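PDB 7JKA: m3DLH protein from Halieaceae bacterium, which probably hydrolyses dienelactones, as a dienelactone hydrolase of the alpha/beta-hydrolase fold, and may also act as a phosphotriesterase. Local coordinates for residues F52-D56 with H57-R61; P92-E95 with G96-D100; G99-A102 with A103-L107; E187-D190 with A191-E195; R243-F246 with D247-F250. All blocks are in the same frame, centred on the assembly; numbering follows the deposited sequence. Where two conformers were deposited one is given.

Interaction 1. Residues F52-D56 with H57-R61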
# COMPACT_ATOMS: atom_id res chain seq x y z
N PHE A 52 -11.68 1.65 -3.16
CA PHE A 52 -12.94 1.16 -2.61
C PHE A 52 -12.93 1.17 -1.09
O PHE A 52 -13.97 1.39 -0.46
CB PHE A 52 -13.22 -0.26 -3.09
CG PHE A 52 -13.21 -0.42 -4.57
CD1 PHE A 52 -14.20 0.14 -5.34
CD2 PHE A 52 -12.20 -1.15 -5.19
CE1 PHE A 52 -14.20 -0.00 -6.72
CE2 PHE A 52 -12.19 -1.30 -6.56
CZ PHE A 52 -13.19 -0.72 -7.33
N GLY A 53 -11.78 0.92 -0.48
CA GLY A 53 -11.62 0.80 0.95
C GLY A 53 -11.22 -0.60 1.36
O GLY A 53 -10.92 -1.47 0.54
N LEU A 54 -11.22 -0.83 2.67
CA LEU A 54 -10.78 -2.11 3.22
C LEU A 54 -11.76 -3.20 2.78
O LEU A 54 -12.87 -3.30 3.29
CB LEU A 54 -10.68 -2.02 4.74
CG LEU A 54 -10.32 -3.30 5.47
CD1 LEU A 54 -9.20 -4.00 4.73
CD2 LEU A 54 -9.91 -2.97 6.90
N ASN A 55 -11.34 -4.01 1.81
CA ASN A 55 -12.21 -5.03 1.23
C ASN A 55 -11.55 -6.40 1.33
O ASN A 55 -10.45 -6.54 1.87
CB ASN A 55 -12.55 -4.67 -0.22
CG ASN A 55 -11.31 -4.43 -1.08
OD1 ASN A 55 -10.18 -4.74 -0.69
ND2 ASN A 55 -11.54 -3.88 -2.27
N ASP A 56 -12.20 -7.41 0.74
CA ASP A 56 -11.71 -8.79 0.86
C ASP A 56 -10.36 -8.96 0.20
O ASP A 56 -9.53 -9.72 0.68
CB ASP A 56 -12.71 -9.76 0.26
CG ASP A 56 -13.87 -10.04 1.19
OD1 ASP A 56 -13.78 -9.63 2.37
OD2 ASP A 56 -14.86 -10.66 0.75
N HIS A 57 -10.12 -8.23 -0.90
CA HIS A 57 -8.83 -8.29 -1.57
C HIS A 57 -7.71 -7.88 -0.62
O HIS A 57 -6.69 -8.58 -0.51
CB HIS A 57 -8.88 -7.39 -2.81
CG HIS A 57 -7.58 -7.24 -3.52
ND1 HIS A 57 -6.64 -6.29 -3.15
CD2 HIS A 57 -7.07 -7.88 -4.59
CE1 HIS A 57 -5.60 -6.38 -3.96
NE2 HIS A 57 -5.83 -7.33 -4.84
N ALA A 58 -7.89 -6.78 0.12
CA ALA A 58 -6.83 -6.34 1.03
C ALA A 58 -6.68 -7.28 2.21
O ALA A 58 -5.55 -7.53 2.68
CB ALA A 58 -7.14 -4.93 1.51
N ARG A 59 -7.80 -7.78 2.74
CA ARG A 59 -7.72 -8.75 3.83
C ARG A 59 -6.93 -9.98 3.42
O ARG A 59 -6.13 -10.52 4.20
CB ARG A 59 -9.12 -9.15 4.28
CG ARG A 59 -9.98 -8.02 4.85
CD ARG A 59 -11.35 -8.58 5.27
NE ARG A 59 -12.15 -7.55 5.89
CZ ARG A 59 -13.14 -6.89 5.29
NH1 ARG A 59 -13.49 -7.19 4.04
NH2 ARG A 59 -13.79 -5.95 5.96
N GLU A 60 -7.16 -10.46 2.19
CA GLU A 60 -6.45 -11.64 1.72
C GLU A 60 -4.96 -11.35 1.59
O GLU A 60 -4.13 -12.21 1.91
CB GLU A 60 -7.05 -12.11 0.40
CG GLU A 60 -6.25 -13.18 -0.30
CD GLU A 60 -6.18 -14.50 0.44
OE1 GLU A 60 -6.93 -14.69 1.43
OE2 GLU A 60 -5.37 -15.36 0.01
N ARG A 61 -4.58 -10.15 1.15
CA ARG A 61 -3.15 -9.86 1.07
C ARG A 61 -2.52 -9.78 2.46
O ARG A 61 -1.39 -10.24 2.67
CB ARG A 61 -2.91 -8.57 0.28
CG ARG A 61 -3.54 -8.60 -1.11
CD ARG A 61 -3.02 -9.80 -1.87
NE ARG A 61 -3.51 -9.98 -3.26
CZ ARG A 61 -4.73 -10.39 -3.59
NH1 ARG A 61 -5.66 -10.59 -2.65
NH2 ARG A 61 -5.04 -10.61 -4.86
O HOH W 1 -15.45 -5.00 4.19
O HOH W 2 -7.92 -3.64 -1.97

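Interaction 2. Residues P92-E95 with G96-D100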
# COMPACT_ATOMS: atom_id res chain seq x y z
N PRO A 92 -14.51 11.50 -6.35
CA PRO A 92 -14.58 12.60 -5.36
C PRO A 92 -13.78 12.33 -4.10
O PRO A 92 -13.15 13.25 -3.56
CB PRO A 92 -16.09 12.70 -5.07
CG PRO A 92 -16.72 12.27 -6.37
CD PRO A 92 -15.84 11.16 -6.88
N ARG A 93 -13.78 11.08 -3.60
CA ARG A 93 -13.01 10.76 -2.41
C ARG A 93 -11.52 10.87 -2.70
O ARG A 93 -10.79 11.51 -1.94
CB ARG A 93 -13.36 9.35 -1.93
CG ARG A 93 -12.51 8.83 -0.77
CD ARG A 93 -12.73 9.65 0.49
NE ARG A 93 -11.97 9.14 1.64
CZ ARG A 93 -11.55 9.90 2.65
NH1 ARG A 93 -10.86 9.36 3.66
NH2 ARG A 93 -11.79 11.20 2.66
N MET A 94 -11.05 10.28 -3.81
CA MET A 94 -9.63 10.37 -4.14
C MET A 94 -9.21 11.81 -4.36
O MET A 94 -8.17 12.24 -3.86
CB MET A 94 -9.33 9.52 -5.39
CG MET A 94 -9.65 8.05 -5.18
SD MET A 94 -9.48 7.01 -6.67
CE MET A 94 -7.87 7.48 -7.31
N GLU A 95 -10.01 12.57 -5.09
CA GLU A 95 -9.61 13.95 -5.35
C GLU A 95 -9.63 14.78 -4.08
O GLU A 95 -8.81 15.68 -3.92
CB GLU A 95 -10.49 14.57 -6.44
CG GLU A 95 -10.20 13.92 -7.80
CD GLU A 95 -11.01 14.54 -8.92
OE1 GLU A 95 -11.85 15.42 -8.62
OE2 GLU A 95 -10.79 14.14 -10.09
N GLY A 96 -10.54 14.48 -3.14
CA GLY A 96 -10.52 15.20 -1.89
C GLY A 96 -9.23 14.95 -1.13
O GLY A 96 -8.69 15.86 -0.50
N LEU A 97 -8.70 13.74 -1.23
CA LEU A 97 -7.44 13.44 -0.58
C LEU A 97 -6.26 14.02 -1.35
O LEU A 97 -5.33 14.54 -0.73
CB LEU A 97 -7.30 11.93 -0.36
CG LEU A 97 -8.32 11.40 0.66
CD1 LEU A 97 -8.29 9.88 0.67
CD2 LEU A 97 -7.98 11.92 2.06
N PHE A 98 -6.28 13.99 -2.71
CA PHE A 98 -5.26 14.71 -3.47
C PHE A 98 -5.14 16.16 -3.05
O PHE A 98 -4.04 16.73 -3.04
CB PHE A 98 -5.56 14.67 -4.98
CG PHE A 98 -5.53 13.29 -5.60
CD1 PHE A 98 -4.75 12.26 -5.09
CD2 PHE A 98 -6.29 13.04 -6.74
CE1 PHE A 98 -4.74 11.00 -5.71
CE2 PHE A 98 -6.30 11.80 -7.35
CZ PHE A 98 -5.52 10.78 -6.83
N GLY A 99 -6.28 16.81 -2.76
CA GLY A 99 -6.25 18.22 -2.43
C GLY A 99 -6.08 18.52 -0.96
O GLY A 99 -6.08 19.69 -0.56
N ASP A 100 -5.93 17.48 -0.12
CA ASP A 100 -5.74 17.64 1.31
C ASP A 100 -4.69 16.59 1.70
O ASP A 100 -4.97 15.57 2.35
CB ASP A 100 -7.06 17.46 2.08
CG ASP A 100 -6.94 17.83 3.54
OD1 ASP A 100 -5.80 18.00 4.03
OD2 ASP A 100 -7.99 17.94 4.19

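Interaction 3. Residues G99-A102 with A103-L107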
# COMPACT_ATOMS: atom_id res chain seq x y z
N GLY A 99 -6.28 16.81 -2.76
CA GLY A 99 -6.25 18.22 -2.43
C GLY A 99 -6.08 18.52 -0.96
O GLY A 99 -6.08 19.69 -0.56
N ASP A 100 -5.93 17.48 -0.12
CA ASP A 100 -5.74 17.64 1.31
C ASP A 100 -4.69 16.59 1.70
O ASP A 100 -4.97 15.57 2.35
CB ASP A 100 -7.06 17.46 2.08
CG ASP A 100 -6.94 17.83 3.54
OD1 ASP A 100 -5.80 18.00 4.03
OD2 ASP A 100 -7.99 17.94 4.19
N ARG A 101 -3.46 16.83 1.26
CA ARG A 101 -2.39 15.87 1.48
C ARG A 101 -2.14 15.65 2.98
O ARG A 101 -1.79 14.54 3.38
CB ARG A 101 -1.11 16.33 0.79
CG ARG A 101 -1.25 16.68 -0.70
CD ARG A 101 -1.41 15.47 -1.59
NE ARG A 101 -0.14 14.81 -1.91
CZ ARG A 101 0.65 15.15 -2.92
NH1 ARG A 101 1.76 14.48 -3.14
NH2 ARG A 101 0.35 16.18 -3.71
N ALA A 102 -2.35 16.68 3.80
CA ALA A 102 -2.18 16.52 5.25
C ALA A 102 -3.17 15.52 5.81
O ALA A 102 -2.80 14.66 6.62
CB ALA A 102 -2.34 17.88 5.95
N ALA A 103 -4.44 15.59 5.39
CA ALA A 103 -5.43 14.65 5.89
C ALA A 103 -5.16 13.24 5.37
O ALA A 103 -5.33 12.25 6.08
CB ALA A 103 -6.84 15.10 5.50
N TRP A 104 -4.73 13.16 4.11
CA TRP A 104 -4.39 11.89 3.51
C TRP A 104 -3.23 11.25 4.26
O TRP A 104 -3.28 10.07 4.60
CB TRP A 104 -4.05 12.15 2.05
CG TRP A 104 -3.87 10.98 1.15
CD1 TRP A 104 -4.13 9.68 1.40
CD2 TRP A 104 -3.37 11.04 -0.19
NE1 TRP A 104 -3.81 8.90 0.30
CE2 TRP A 104 -3.37 9.74 -0.70
CE3 TRP A 104 -2.96 12.10 -1.01
CZ2 TRP A 104 -2.92 9.44 -2.00
CZ3 TRP A 104 -2.54 11.82 -2.30
CH2 TRP A 104 -2.53 10.51 -2.78
N ARG A 105 -2.19 12.04 4.53
CA ARG A 105 -1.04 11.48 5.24
C ARG A 105 -1.39 11.15 6.67
O ARG A 105 -0.85 10.19 7.22
CB ARG A 105 0.13 12.46 5.17
CG ARG A 105 0.70 12.52 3.76
CD ARG A 105 1.58 13.71 3.50
NE ARG A 105 2.00 13.70 2.09
CZ ARG A 105 3.10 14.26 1.62
NH1 ARG A 105 3.96 14.86 2.44
NH2 ARG A 105 3.37 14.17 0.31
N ALA A 106 -2.33 11.88 7.28
CA ALA A 106 -2.70 11.60 8.66
C ALA A 106 -3.40 10.26 8.80
O ALA A 106 -3.17 9.55 9.78
CB ALA A 106 -3.59 12.72 9.19
N LEU A 107 -4.30 9.92 7.87
CA LEU A 107 -4.94 8.61 7.96
C LEU A 107 -3.95 7.49 7.66
O LEU A 107 -4.09 6.38 8.19
CB LEU A 107 -6.18 8.54 7.05
CG LEU A 107 -6.08 8.47 5.53
CD1 LEU A 107 -5.76 7.07 5.05
CD2 LEU A 107 -7.41 9.01 4.93

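Interaction 4. Residues E187-D190 with A191-E195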
# COMPACT_ATOMS: atom_id res chain seq x y z
N GLU A 187 3.68 11.20 -17.64
CA GLU A 187 4.39 12.32 -17.04
C GLU A 187 4.59 12.13 -15.55
O GLU A 187 5.59 12.59 -14.99
CB GLU A 187 3.65 13.64 -17.29
CG GLU A 187 3.40 13.98 -18.75
CD GLU A 187 2.02 13.55 -19.22
OE1 GLU A 187 1.67 12.36 -19.04
OE2 GLU A 187 1.29 14.40 -19.75
N ALA A 188 3.64 11.46 -14.88
CA ALA A 188 3.78 11.23 -13.45
C ALA A 188 4.85 10.20 -13.15
O ALA A 188 5.53 10.31 -12.13
CB ALA A 188 2.45 10.79 -12.83
N ILE A 189 5.03 9.22 -14.04
CA ILE A 189 6.14 8.29 -13.89
C ILE A 189 7.45 9.04 -13.99
O ILE A 189 8.34 8.91 -13.14
CB ILE A 189 6.05 7.16 -14.94
CG1 ILE A 189 4.79 6.31 -14.72
CG2 ILE A 189 7.30 6.32 -14.92
CD1 ILE A 189 4.60 5.24 -15.77
N ASP A 190 7.58 9.88 -15.02
CA ASP A 190 8.79 10.69 -15.16
C ASP A 190 9.03 11.55 -13.93
O ASP A 190 10.18 11.70 -13.49
CB ASP A 190 8.68 11.57 -16.41
CG ASP A 190 8.83 10.80 -17.70
OD1 ASP A 190 9.15 9.59 -17.68
OD2 ASP A 190 8.63 11.41 -18.76
N ALA A 191 7.96 12.11 -13.36
CA ALA A 191 8.10 13.01 -12.22
C ALA A 191 8.66 12.28 -11.01
O ALA A 191 9.64 12.73 -10.39
CB ALA A 191 6.76 13.65 -11.88
N VAL A 192 8.07 11.13 -10.65
CA VAL A 192 8.51 10.47 -9.43
C VAL A 192 9.91 9.92 -9.63
O VAL A 192 10.74 9.97 -8.71
CB VAL A 192 7.53 9.37 -8.96
CG1 VAL A 192 6.14 9.98 -8.72
CG2 VAL A 192 7.48 8.18 -9.92
N MET A 193 10.21 9.38 -10.82
CA MET A 193 11.57 8.94 -11.07
C MET A 193 12.55 10.08 -10.87
O MET A 193 13.63 9.88 -10.31
CB MET A 193 11.73 8.39 -12.49
CG MET A 193 11.05 7.06 -12.70
SD MET A 193 11.48 6.46 -14.35
CE MET A 193 10.74 4.84 -14.29
N GLY A 194 12.17 11.28 -11.32
CA GLY A 194 13.05 12.43 -11.16
C GLY A 194 13.26 12.82 -9.71
O GLY A 194 14.37 13.20 -9.32
N GLU A 195 12.19 12.75 -8.90
CA GLU A 195 12.31 13.00 -7.46
C GLU A 195 13.27 12.01 -6.83
O GLU A 195 14.17 12.39 -6.07
CB GLU A 195 10.94 12.89 -6.79
CG GLU A 195 9.91 13.87 -7.31
CD GLU A 195 8.50 13.52 -6.93
OE1 GLU A 195 8.29 12.51 -6.21
OE2 GLU A 195 7.59 14.25 -7.36

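Interaction 5. Residues R243-F246 with D247-F250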
# COMPACT_ATOMS: atom_id res chain seq x y z
N ARG A 243 8.48 -9.88 -1.90
CA ARG A 243 9.09 -10.77 -0.92
C ARG A 243 10.61 -10.68 -0.95
O ARG A 243 11.25 -10.69 0.11
CB ARG A 243 8.65 -12.22 -1.16
CG ARG A 243 7.21 -12.52 -0.82
CD ARG A 243 6.94 -14.02 -0.99
NE ARG A 243 7.73 -14.81 -0.05
CZ ARG A 243 7.77 -16.15 -0.00
NH1 ARG A 243 7.04 -16.87 -0.85
NH2 ARG A 243 8.51 -16.76 0.91
N ASN A 244 11.21 -10.59 -2.14
CA ASN A 244 12.67 -10.48 -2.22
C ASN A 244 13.16 -9.19 -1.57
O ASN A 244 14.21 -9.18 -0.92
CB ASN A 244 13.16 -10.52 -3.67
CG ASN A 244 12.95 -11.88 -4.35
OD1 ASN A 244 12.86 -12.92 -3.71
ND2 ASN A 244 12.92 -11.86 -5.69
N LEU A 245 12.44 -8.09 -1.76
CA LEU A 245 12.82 -6.82 -1.14
C LEU A 245 12.67 -6.89 0.37
O LEU A 245 13.57 -6.48 1.11
CB LEU A 245 11.96 -5.67 -1.69
CG LEU A 245 12.32 -4.28 -1.15
CD1 LEU A 245 13.77 -3.93 -1.46
CD2 LEU A 245 11.38 -3.24 -1.74
N PHE A 246 11.55 -7.44 0.84
CA PHE A 246 11.36 -7.58 2.28
C PHE A 246 12.45 -8.45 2.90
O PHE A 246 12.98 -8.12 3.97
CB PHE A 246 9.98 -8.18 2.56
CG PHE A 246 8.83 -7.22 2.36
CD1 PHE A 246 9.04 -5.90 1.96
CD2 PHE A 246 7.53 -7.66 2.53
CE1 PHE A 246 7.96 -5.03 1.78
CE2 PHE A 246 6.44 -6.79 2.36
CZ PHE A 246 6.66 -5.49 1.99
N ASP A 247 12.81 -9.56 2.23
CA ASP A 247 13.86 -10.42 2.78
C ASP A 247 15.17 -9.66 2.90
O ASP A 247 15.93 -9.82 3.88
CB ASP A 247 14.07 -11.65 1.89
CG ASP A 247 12.99 -12.68 2.05
OD1 ASP A 247 12.15 -12.55 2.96
OD2 ASP A 247 12.99 -13.63 1.24
N GLU A 248 15.48 -8.84 1.90
CA GLU A 248 16.70 -8.04 1.92
C GLU A 248 16.71 -7.10 3.12
O GLU A 248 17.72 -7.00 3.84
CB GLU A 248 16.78 -7.28 0.60
CG GLU A 248 18.00 -6.44 0.40
CD GLU A 248 17.82 -5.52 -0.79
OE1 GLU A 248 17.88 -6.00 -1.95
OE2 GLU A 248 17.58 -4.31 -0.57
N VAL A 249 15.58 -6.44 3.37
CA VAL A 249 15.50 -5.43 4.41
C VAL A 249 15.36 -6.05 5.79
O VAL A 249 15.97 -5.58 6.76
CB VAL A 249 14.34 -4.47 4.09
CG1 VAL A 249 14.19 -3.43 5.21
CG2 VAL A 249 14.55 -3.80 2.75
N PHE A 250 14.57 -7.13 5.91
CA PHE A 250 14.11 -7.64 7.20
C PHE A 250 14.85 -8.86 7.73
O PHE A 250 14.83 -9.08 8.94
CB PHE A 250 12.64 -8.04 7.14
CG PHE A 250 11.72 -6.90 6.90
CD1 PHE A 250 12.09 -5.60 7.25
CD2 PHE A 250 10.48 -7.12 6.32
CE1 PHE A 250 11.23 -4.55 7.04
CE2 PHE A 250 9.61 -6.06 6.11
CZ PHE A 250 10.00 -4.78 6.45
O HOH W 3 15.89 -7.31 -2.85

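Interaction 1. Residues F52-D56 with H57-R61
N55 OD1 takes two donors, the backbone N of A58 at 3.2 Å and a water at 2.8 Å, and this makes N55 the N-cap of helix 56-67, which follows strand 42-48 in the alpha/beta-hydrolase fold. The cap bond is fairly straight (158°), with the donor tilted from the plane of the amide carbonyl. What brings the amide back over the first turn is its first torsion: CG stands between the backbone N and the carbonyl carbon (chi1 55°). The same water lies 3.2 Å from H57 ND1, while the far side of that imidazole, NE2, bonds to T216. Beyond the cap, the extended chain of R59 runs alongside the start of the helix to D56 and L54. At its outer end R59 NH2 donates, in the plane of the group, to a second water at 2.6 Å, which in turn donates to L54 O. R59 NH1 forms a salt bridge to D56 OD1. An alanine in place of R59 is likely to leave the D56 carboxylate without its mate and the water on L54 O without the guanidinium donor. In that salt bridge D56 OD1 is met on the anti side and out of the carboxylate plane, the two flat groups being 66° apart.

Interaction 2. Residues P92-E95 with G96-D100
This is a local surface contact within the last two turns of helix 90-98, its centre about 17 Å from the centre of the chain. Four backbone bonds from residue i+4 to i link the turns, from G96 N to P92 O through G99 N to E95 O; the shortest joins F98 N to M94 O at 2.8 Å and is nearly straight (167°). Three side-chain pairs run alongside. R93 lays its guanidinium against L97, with CD1 over the centre of one face, 3.8 Å from R93 CZ. The bend in the arginine chain at chi2 (65°) swings the group along the helix to L97, and its polar edge is held elsewhere: NE bonds to H78 ND1 and NH1 to L77 O. Thus a charged group is fixed by hydrogen bonds while its flat side serves as an apolar surface for the leucine. M94 and F98 lie side by side and point the same way, with M94 CE 4.1 Å from F98 CZ. The M94 carbonyl oxygen also lies over one face of the F98 ring, offset toward the rim and 3.3 Å from CG. E95 crosses the same ring obliquely, its CG 4.1 Å from F98 CD2. On the inner side, L97 packs on W104 and L107 of helix 101-116, and both M94 and L97 touch F133 of helix 133-143.

Interaction 3. Residues G99-A102 with A103-L107
D100 OD1 accepts from A103 N at 3.1 Å, capping the first turn of helix 101-116. The donor comes from above the carboxylate, 62° out of its plane, and the other carboxylate oxygen, OD2, lies against A103 CB at 3.3 Å. The carbonyl oxygen of the same aspartate takes W104 N at 3.0 Å, so its side chain and backbone each satisfy one amide of the opening turn. Next come R105 N to R101 O at 2.8 Å and A106 N to A102 O at 2.9 Å. In the conformer described, R101, bent at both chi2 and chi3, curls back beside W104, bringing CD to 3.8 Å from CE3 at the edge of the indole, and its NH1 bonds to P160 O. The indole NH is used up by T137 OG1. In this conformer the guanidinium groups of R101 and R105 come close, NH1 of R101 to NH2 of R105 at 3.8 Å with planes 78° apart, yet both share E140 OE1, which receives R101 NE and R105 NH2. R105 NH2 has a second salt bridge to D165, so the two carboxylates probably offset much of the like charge. An aspartate N-cap followed by i+4 to i bonding is characteristic of an alpha-helix start, here at the junction of two successive helices.

Interaction 4. Residues E187-D190 with A191-E195
Helix 186-198 is the crossover helix of a beta-alpha-beta unit between parallel strands 172-178 and 203-208, and I189 and M193 meet one turn apart on it. The two side chains run side by side in the same direction, with the terminal methyl CE of M193 3.8 Å from I189 CG2. M193 is stretched out beyond CG (chi2 -174°, chi3 174°), which carries the methyl outward from the helix, alongside the isoleucine branch; its CG meanwhile rests 3.3 Å from I189 O. That oxygen is also the acceptor for M193 N at 3.0 Å, in a bond that is nearly straight (170°). Both residues face the sheet: I189 and M193 touch F205, and M193 also touches W203, on strand 203-208, as expected for the helix of such a crossover in an alpha/beta-hydrolase core. V192 occupies another flank, its CG1 3.5 Å from A188 O and its CG2 3.4 Å from I189 O, so the branched side chain sits close over two carbonyls of the preceding turn. A188 O takes the amide of V192 at 3.1 Å. On the solvent side the turn is closed by G194 N, which donates to D190 O at 3.0 Å.

Interaction 5. Residues R243-F246 with D247-F250
With CG set anti to the carbonyl carbon in both F246 and F250 (chi1 -74° and -65°), the two benzyl groups leave helix 232-250 side by side and point the same way, one turn apart. F250 CE2 then lies over one face of the F246 ring, 4.0 Å from its CG, and F250 CD2 comes to 3.9 Å from F246 CB. The ring planes are inclined at 35° with centroids 5.5 Å apart, an oblique pairing. Beneath them F250 N donates to F246 O at 2.7 Å, the shortest of the four i+4 to i bonds here, and F250 CB lies 3.2 Å from the same oxygen. An alanine in place of F250 would probably leave a gap over the face of F246 that F250 CE2 covers and let that ring turn more freely. The end of L245 comes near two residues of the next turn, CD1 lying 4.3 Å from V249 CG2 and in contact with the carboxylate end of E248. The carboxylate itself is divided: OE2 makes a salt bridge with R172, while OE1 accepts from a water at 2.5 Å that also reaches N244 O in a weak bond. Around the helix, F246 rests on A127 and I129 of strand 126-131 and on V152 of strand 150-154, F250 on A127, and L245 on L174 of strand 172-178. A C-terminal helix laid by its apolar side across parallel strands is a feature of the alpha/beta-hydrolase fold to which the dienelactone hydrolases belong.

Interactions 2 and 3 are continuous: they share G99 and D100, their centres lie 9 Å apart, and the two helices pack together through F98 CD1 and W104 CZ3 at 3.6 Å and through R93 NH1 and L107 CD2 at 3.7 Å. Interaction 1 stands apart, its nearest atoms about 7 Å from interaction 2, but H57, M94 and W104 all lie near the probable nucleophile elbow around C132 without touching it. Interaction 4 comes within about 7 Å, nearest atoms, of interaction 3, and R143 lies between them, pairing with E195 and touching R105. Interaction 5 is far from interaction 2 (centres 32 Å apart, on opposite sides of the chain's centre) but comes within about 9 Å, nearest atoms, of interaction 1.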